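Local coordinates for protein coenzyme A transferase (Yersinia pestis, PDB 3QLI) that probably transfers coenzyme A from an acyl-CoA to a carboxylate such as acetate, and is a potential virulence factor, at residues V178-Y183 with E204-L209; L259-E264 with G277-Q282. All blocks are in the same frame, centred on the assembly; numbering follows the deposited sequence.

Interaction 1. Residues V178-Y183 with E204-L209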
loop_
_atom_site.group_PDB
_atom_site.type_symbol
_atom_site.label_atom_id
_atom_site.label_comp_id
_atom_site.label_asym_id
_atom_site.label_seq_id
_atom_site.Cartn_x
_atom_site.Cartn_y
_atom_site.Cartn_z
ATOM N N VAL A 178 19.927 11.042 26.769
ATOM C CA VAL A 178 20.306 9.630 26.675
ATOM C C VAL A 178 20.464 8.967 28.039
ATOM O O VAL A 178 20.812 9.608 29.032
ATOM C CB VAL A 178 21.605 9.427 25.875
ATOM C CG1 VAL A 178 21.492 10.078 24.503
ATOM C CG2 VAL A 178 22.789 9.978 26.644
ATOM N N GLU A 179 20.197 7.670 28.064
ATOM C CA GLU A 179 20.448 6.847 29.229
ATOM C C GLU A 179 21.507 5.824 28.838
ATOM O O GLU A 179 21.239 4.883 28.082
ATOM C CB GLU A 179 19.155 6.163 29.669
ATOM C CG GLU A 179 19.313 5.205 30.852
ATOM C CD GLU A 179 17.986 4.949 31.549
ATOM O OE1 GLU A 179 17.140 5.876 31.556
ATOM O OE2 GLU A 179 17.783 3.836 32.089
ATOM N N VAL A 180 22.722 6.047 29.329
ATOM C CA VAL A 180 23.856 5.186 29.056
ATOM C C VAL A 180 23.687 3.868 29.808
ATOM O O VAL A 180 23.356 3.848 31.002
ATOM C CB VAL A 180 25.186 5.877 29.472
ATOM C CG1 VAL A 180 26.351 4.864 29.532
ATOM C CG2 VAL A 180 25.504 7.036 28.532
ATOM N N ASN A 181 23.905 2.768 29.104
ATOM C CA ASN A 181 23.745 1.440 29.686
ATOM C C ASN A 181 24.782 0.519 29.080
ATOM O O ASN A 181 24.764 0.284 27.874
ATOM C CB ASN A 181 22.336 0.920 29.386
ATOM C CG ASN A 181 22.054 -0.413 30.029
ATOM O OD1 ASN A 181 22.930 -1.015 30.647
ATOM N ND2 ASN A 181 20.823 -0.881 29.903
ATOM N N ARG A 182 25.692 -0.008 29.897
ATOM C CA ARG A 182 26.761 -0.848 29.353
ATOM C C ARG A 182 26.202 -2.141 28.769
ATOM O O ARG A 182 26.881 -2.835 28.008
ATOM C CB ARG A 182 27.845 -1.134 30.402
ATOM C CG ARG A 182 27.356 -1.937 31.582
ATOM C CD ARG A 182 28.504 -2.375 32.501
ATOM N NE ARG A 182 28.075 -3.492 33.340
ATOM C CZ ARG A 182 27.622 -3.368 34.585
ATOM N NH1 ARG A 182 27.561 -2.172 35.159
ATOM N NH2 ARG A 182 27.243 -4.448 35.262
ATOM N N TYR A 183 24.954 -2.463 29.106
ATOM C CA TYR A 183 24.305 -3.635 28.510
ATOM C C TYR A 183 23.781 -3.373 27.094
ATOM O O TYR A 183 23.402 -4.307 26.389
ATOM C CB TYR A 183 23.171 -4.155 29.392
ATOM C CG TYR A 183 23.648 -4.784 30.676
ATOM C CD1 TYR A 183 23.882 -6.150 30.757
ATOM C CD2 TYR A 183 23.870 -4.012 31.809
ATOM C CE1 TYR A 183 24.322 -6.735 31.932
ATOM C CE2 TYR A 183 24.316 -4.589 32.991
ATOM C CZ TYR A 183 24.535 -5.948 33.047
ATOM O OH TYR A 183 24.978 -6.523 34.219
ATOM N N GLU A 204 23.077 7.664 33.642
ATOM C CA GLU A 204 23.687 6.335 33.541
ATOM C C GLU A 204 22.885 5.350 34.366
ATOM O O GLU A 204 22.576 5.606 35.538
ATOM C CB GLU A 204 25.136 6.354 34.044
ATOM C CG GLU A 204 26.069 7.230 33.210
ATOM C CD GLU A 204 27.427 7.494 33.869
ATOM O OE1 GLU A 204 27.529 7.459 35.117
ATOM O OE2 GLU A 204 28.396 7.762 33.129
ATOM N N ASN A 205 22.547 4.226 33.750
ATOM C CA ASN A 205 21.764 3.181 34.397
ATOM C C ASN A 205 22.077 1.844 33.752
ATOM O O ASN A 205 21.524 1.511 32.695
ATOM C CB ASN A 205 20.259 3.461 34.288
ATOM C CG ASN A 205 19.432 2.497 35.123
ATOM O OD1 ASN A 205 19.749 2.250 36.285
ATOM N ND2 ASN A 205 18.378 1.938 34.534
ATOM N N HIS A 206 22.959 1.079 34.390
ATOM C CA HIS A 206 23.415 -0.205 33.842
ATOM C C HIS A 206 22.561 -1.353 34.335
ATOM O O HIS A 206 22.692 -1.779 35.483
ATOM C CB HIS A 206 24.874 -0.448 34.226
ATOM C CG HIS A 206 25.772 0.711 33.924
ATOM N ND1 HIS A 206 26.089 1.087 32.635
ATOM C CD2 HIS A 206 26.419 1.578 34.739
ATOM C CE1 HIS A 206 26.889 2.138 32.668
ATOM N NE2 HIS A 206 27.105 2.456 33.933
ATOM N N VAL A 207 21.681 -1.849 33.465
ATOM C CA VAL A 207 20.787 -2.951 33.797
ATOM C C VAL A 207 20.563 -3.766 32.537
ATOM O O VAL A 207 20.620 -3.233 31.433
ATOM C CB VAL A 207 19.421 -2.461 34.322
ATOM C CG1 VAL A 207 19.579 -1.748 35.667
ATOM C CG2 VAL A 207 18.753 -1.546 33.297
ATOM N N PRO A 208 20.329 -5.067 32.688
ATOM C CA PRO A 208 20.162 -5.861 31.468
ATOM C C PRO A 208 18.994 -5.344 30.629
ATOM O O PRO A 208 18.022 -4.816 31.169
ATOM C CB PRO A 208 19.875 -7.263 32.003
ATOM C CG PRO A 208 20.589 -7.286 33.355
ATOM C CD PRO A 208 20.390 -5.901 33.905
ATOM N N LEU A 209 19.089 -5.494 29.314
ATOM C CA LEU A 209 18.002 -5.065 28.440
ATOM C C LEU A 209 16.785 -5.967 28.617
ATOM O O LEU A 209 16.927 -7.149 28.909
ATOM C CB LEU A 209 18.453 -5.112 26.978
ATOM C CG LEU A 209 19.645 -4.241 26.578
ATOM C CD1 LEU A 209 19.888 -4.339 25.065
ATOM C CD2 LEU A 209 19.460 -2.798 26.999
HETATM O O HOH W 1 19.249 1.681 31.313
#
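Asn-181 reaches with both ends of its side-chain amide to the backbone of Val-207, where two parallel strands of the N-terminal acetyl-CoA hydrolase/transferase domain run out into loops. Strand 175-180 here borders 201-204, the outermost strand of a six-stranded parallel sheet, and the last parallel bridge pairs Val-180 with Glu-204. The bond from Asn-205 N to Val-180 O (2.9 Å) is almost straight; beyond it, side chains take over from the main chain.

With CG anti to the backbone N (chi1 -176°), the Asn-181 amide lies across to the other loop. Its ND2 donates to Val-207 O at 2.8 Å, each group lying in the plane of the other. OD1 is gripped twice, by Val-207 N over one face of the amide and by Tyr-183 N (2.9 Å) over the opposite face. The latter bond closes an Asx turn, so one side chain both shapes its own loop and clamps the neighbouring one.

On one flank His-206 turns the edge of its ring to the backbone of Arg-182, whose N donates to His-206 ND1 in the ring plane (3.0 Å). The Arg-182 side chain crosses that of His-206 at about a right angle, Arg-182 NH1 coming 3.3 Å from His-206 CB, with guanidinium and imidazole planes 35° apart. The Tyr-183 side chain runs alongside that of Pro-208, whose CA sits over one face of the ring in a CH-pi contact, 4.0 Å from the centroid.

Glu-179 and Asn-205 run side by side, carboxylate and amide steeply turned. The carboxylate is held mainly by the backbone N atoms of Ala-53 and Leu-54 at the start of helix 52-63; Asn-205 ND2 adds a bond to OE2, and a water donates both to Glu-179 OE2 and to Asn-205 O, at 2.7 Å each.

Interaction 2. Residues L259-E264 with G277-Q282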
loop_
_atom_site.group_PDB
_atom_site.type_symbol
_atom_site.label_atom_id
_atom_site.label_comp_id
_atom_site.label_asym_id
_atom_site.label_seq_id
_atom_site.Cartn_x
_atom_site.Cartn_y
_atom_site.Cartn_z
ATOM N N LEU A 259 22.758 -17.036 2.311
ATOM C CA LEU A 259 21.563 -16.233 2.578
ATOM C C LEU A 259 21.950 -14.795 2.914
ATOM O O LEU A 259 23.085 -14.512 3.336
ATOM C CB LEU A 259 20.743 -16.829 3.717
ATOM C CG LEU A 259 20.241 -18.255 3.491
ATOM C CD1 LEU A 259 19.323 -18.705 4.628
ATOM C CD2 LEU A 259 19.513 -18.343 2.164
ATOM N N GLY A 260 21.002 -13.884 2.713
ATOM C CA GLY A 260 21.183 -12.502 3.114
ATOM C C GLY A 260 20.101 -12.114 4.103
ATOM O O GLY A 260 19.106 -12.837 4.263
ATOM N N ILE A 261 20.289 -10.975 4.767
ATOM C CA ILE A 261 19.276 -10.455 5.678
ATOM C C ILE A 261 18.977 -8.995 5.365
ATOM O O ILE A 261 19.886 -8.170 5.289
ATOM C CB ILE A 261 19.727 -10.554 7.159
ATOM C CG1 ILE A 261 19.743 -12.014 7.633
ATOM C CG2 ILE A 261 18.802 -9.719 8.068
ATOM C CD1 ILE A 261 20.326 -12.184 9.027
ATOM N N HIS A 262 17.700 -8.698 5.153
ATOM C CA HIS A 262 17.204 -7.322 5.121
ATOM C C HIS A 262 15.822 -7.377 5.742
ATOM O O HIS A 262 14.826 -7.714 5.075
ATOM C CB HIS A 262 17.133 -6.791 3.684
ATOM C CG HIS A 262 16.602 -5.391 3.583
ATOM N ND1 HIS A 262 17.394 -4.310 3.256
ATOM C CD2 HIS A 262 15.354 -4.897 3.777
ATOM C CE1 HIS A 262 16.654 -3.214 3.241
ATOM N NE2 HIS A 262 15.409 -3.545 3.544
ATOM N N THR A 263 15.769 -7.068 7.031
ATOM C CA THR A 263 14.604 -7.368 7.833
ATOM C C THR A 263 14.213 -6.114 8.602
ATOM O O THR A 263 15.046 -5.230 8.815
ATOM C CB THR A 263 14.933 -8.524 8.793
ATOM O OG1 THR A 263 13.738 -8.962 9.454
ATOM C CG2 THR A 263 16.008 -8.098 9.820
ATOM N N GLU A 264 12.946 -6.011 8.991
ATOM C CA GLU A 264 12.552 -4.904 9.860
ATOM C C GLU A 264 13.082 -5.163 11.263
ATOM O O GLU A 264 13.897 -4.398 11.776
ATOM C CB GLU A 264 11.038 -4.733 9.885
ATOM C CG GLU A 264 10.566 -3.542 10.744
ATOM C CD GLU A 264 9.071 -3.610 11.018
ATOM O OE1 GLU A 264 8.287 -3.591 10.048
ATOM O OE2 GLU A 264 8.690 -3.700 12.203
ATOM N N GLY A 277 27.208 -18.955 9.907
ATOM C CA GLY A 277 27.827 -18.712 8.609
ATOM C C GLY A 277 26.885 -18.974 7.443
ATOM O O GLY A 277 27.287 -18.941 6.271
ATOM N N VAL A 278 25.622 -19.239 7.771
ATOM C CA VAL A 278 24.579 -19.455 6.776
ATOM C C VAL A 278 24.265 -18.164 6.032
ATOM O O VAL A 278 24.108 -18.147 4.807
ATOM C CB VAL A 278 23.286 -19.970 7.449
ATOM C CG1 VAL A 278 22.110 -19.959 6.464
ATOM C CG2 VAL A 278 23.508 -21.372 8.038
ATOM N N VAL A 279 24.151 -17.081 6.790
ATOM C CA VAL A 279 23.921 -15.760 6.218
ATOM C C VAL A 279 25.276 -15.146 5.884
ATOM O O VAL A 279 26.104 -14.941 6.774
ATOM C CB VAL A 279 23.170 -14.853 7.224
ATOM C CG1 VAL A 279 23.277 -13.355 6.827
ATOM C CG2 VAL A 279 21.719 -15.287 7.366
ATOM N N THR A 280 25.504 -14.860 4.606
ATOM C CA THR A 280 26.738 -14.211 4.184
ATOM C C THR A 280 26.477 -12.848 3.531
ATOM O O THR A 280 27.383 -12.022 3.433
ATOM C CB THR A 280 27.501 -15.061 3.165
ATOM O OG1 THR A 280 26.792 -15.037 1.923
ATOM C CG2 THR A 280 27.623 -16.495 3.642
ATOM N N ASN A 281 25.252 -12.631 3.057
ATOM C CA ASN A 281 24.892 -11.379 2.393
ATOM C C ASN A 281 25.650 -11.093 1.094
ATOM O O ASN A 281 25.615 -9.973 0.573
ATOM C CB ASN A 281 25.047 -10.193 3.354
ATOM C CG ASN A 281 24.022 -10.217 4.468
ATOM O OD1 ASN A 281 22.828 -10.012 4.230
ATOM N ND2 ASN A 281 24.479 -10.464 5.690
ATOM N N GLN A 282 26.323 -12.107 0.564
ATOM C CA GLN A 282 27.101 -11.945 -0.654
ATOM C C GLN A 282 26.254 -11.894 -1.927
ATOM O O GLN A 282 26.753 -11.478 -2.968
ATOM C CB GLN A 282 28.163 -13.047 -0.768
ATOM C CG GLN A 282 29.287 -12.868 0.244
ATOM C CD GLN A 282 29.865 -11.463 0.188
ATOM O OE1 GLN A 282 30.124 -10.932 -0.895
ATOM N NE2 GLN A 282 30.042 -10.842 1.348
#
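Leu-259 and Val-279 form a single backbone bridge beside strand 260-261, the end strand of the six-stranded mixed sheet in the C-terminal half of the chain, which is also backbone-bonded to Val-292 through Ile-261. The partner segment follows helix 268-276, which ends in a Schellman motif at Gly-277. From there the chain returns to the strand's beginning. At the far end of segment 259-264 stands Glu-264, to which CoA is covalently bound in another crystal structure of this protein though not in this chain.

Backbone bonds fix the register. Leu-259 N donates to Val-278 O (3.0 Å), while Leu-259 O is held by two successive amides, Thr-280 N at 2.8 Å and Asn-281 N at 2.9 Å. Thr-280 itself forms an ST turn, its OG1 accepting from Gln-282 N as well as bonding to Asp-258.

Among the apolar contacts, Leu-259 lies alongside Val-278, CD1 against CG1 at 3.6 Å. Ile-261 crosses Val-279 at about a right angle, its CG1 and CD1 both resting on the two methyls of the valine; helix 268-276 touches both, Leu-270 and Ile-274 meeting Ile-261 and Leu-273 meeting Val-279.

The side-chain bond comes from Asn-281, in a left-handed backbone conformation. Its ND2 is held by Ser-291 OG, while OD1 passes close to Gly-260 CA and accepts from Ile-261 N at 2.8 Å, the N-H pointing at it with an angle of 163°.

Both contacts lie at an end strand of a sheet, interaction 1 in the parallel sheet of the N-terminal domain and interaction 2 in the mixed sheet that follows, with centres about 29 Å apart and no element in common. Each uses an asparagine amide to grip backbone where regular pairing stops. Interaction 1 is partly buried: a water, a histidine, an arginine and a tyrosine share the work, and exposed residues fringe it, away from the annotated coenzyme A sites. Interaction 2 is buried and smaller, pairing aliphatic side chains with main-chain bonds, and its strand segment runs on to the glutamate to which CoA is covalently bound in another structure of the protein.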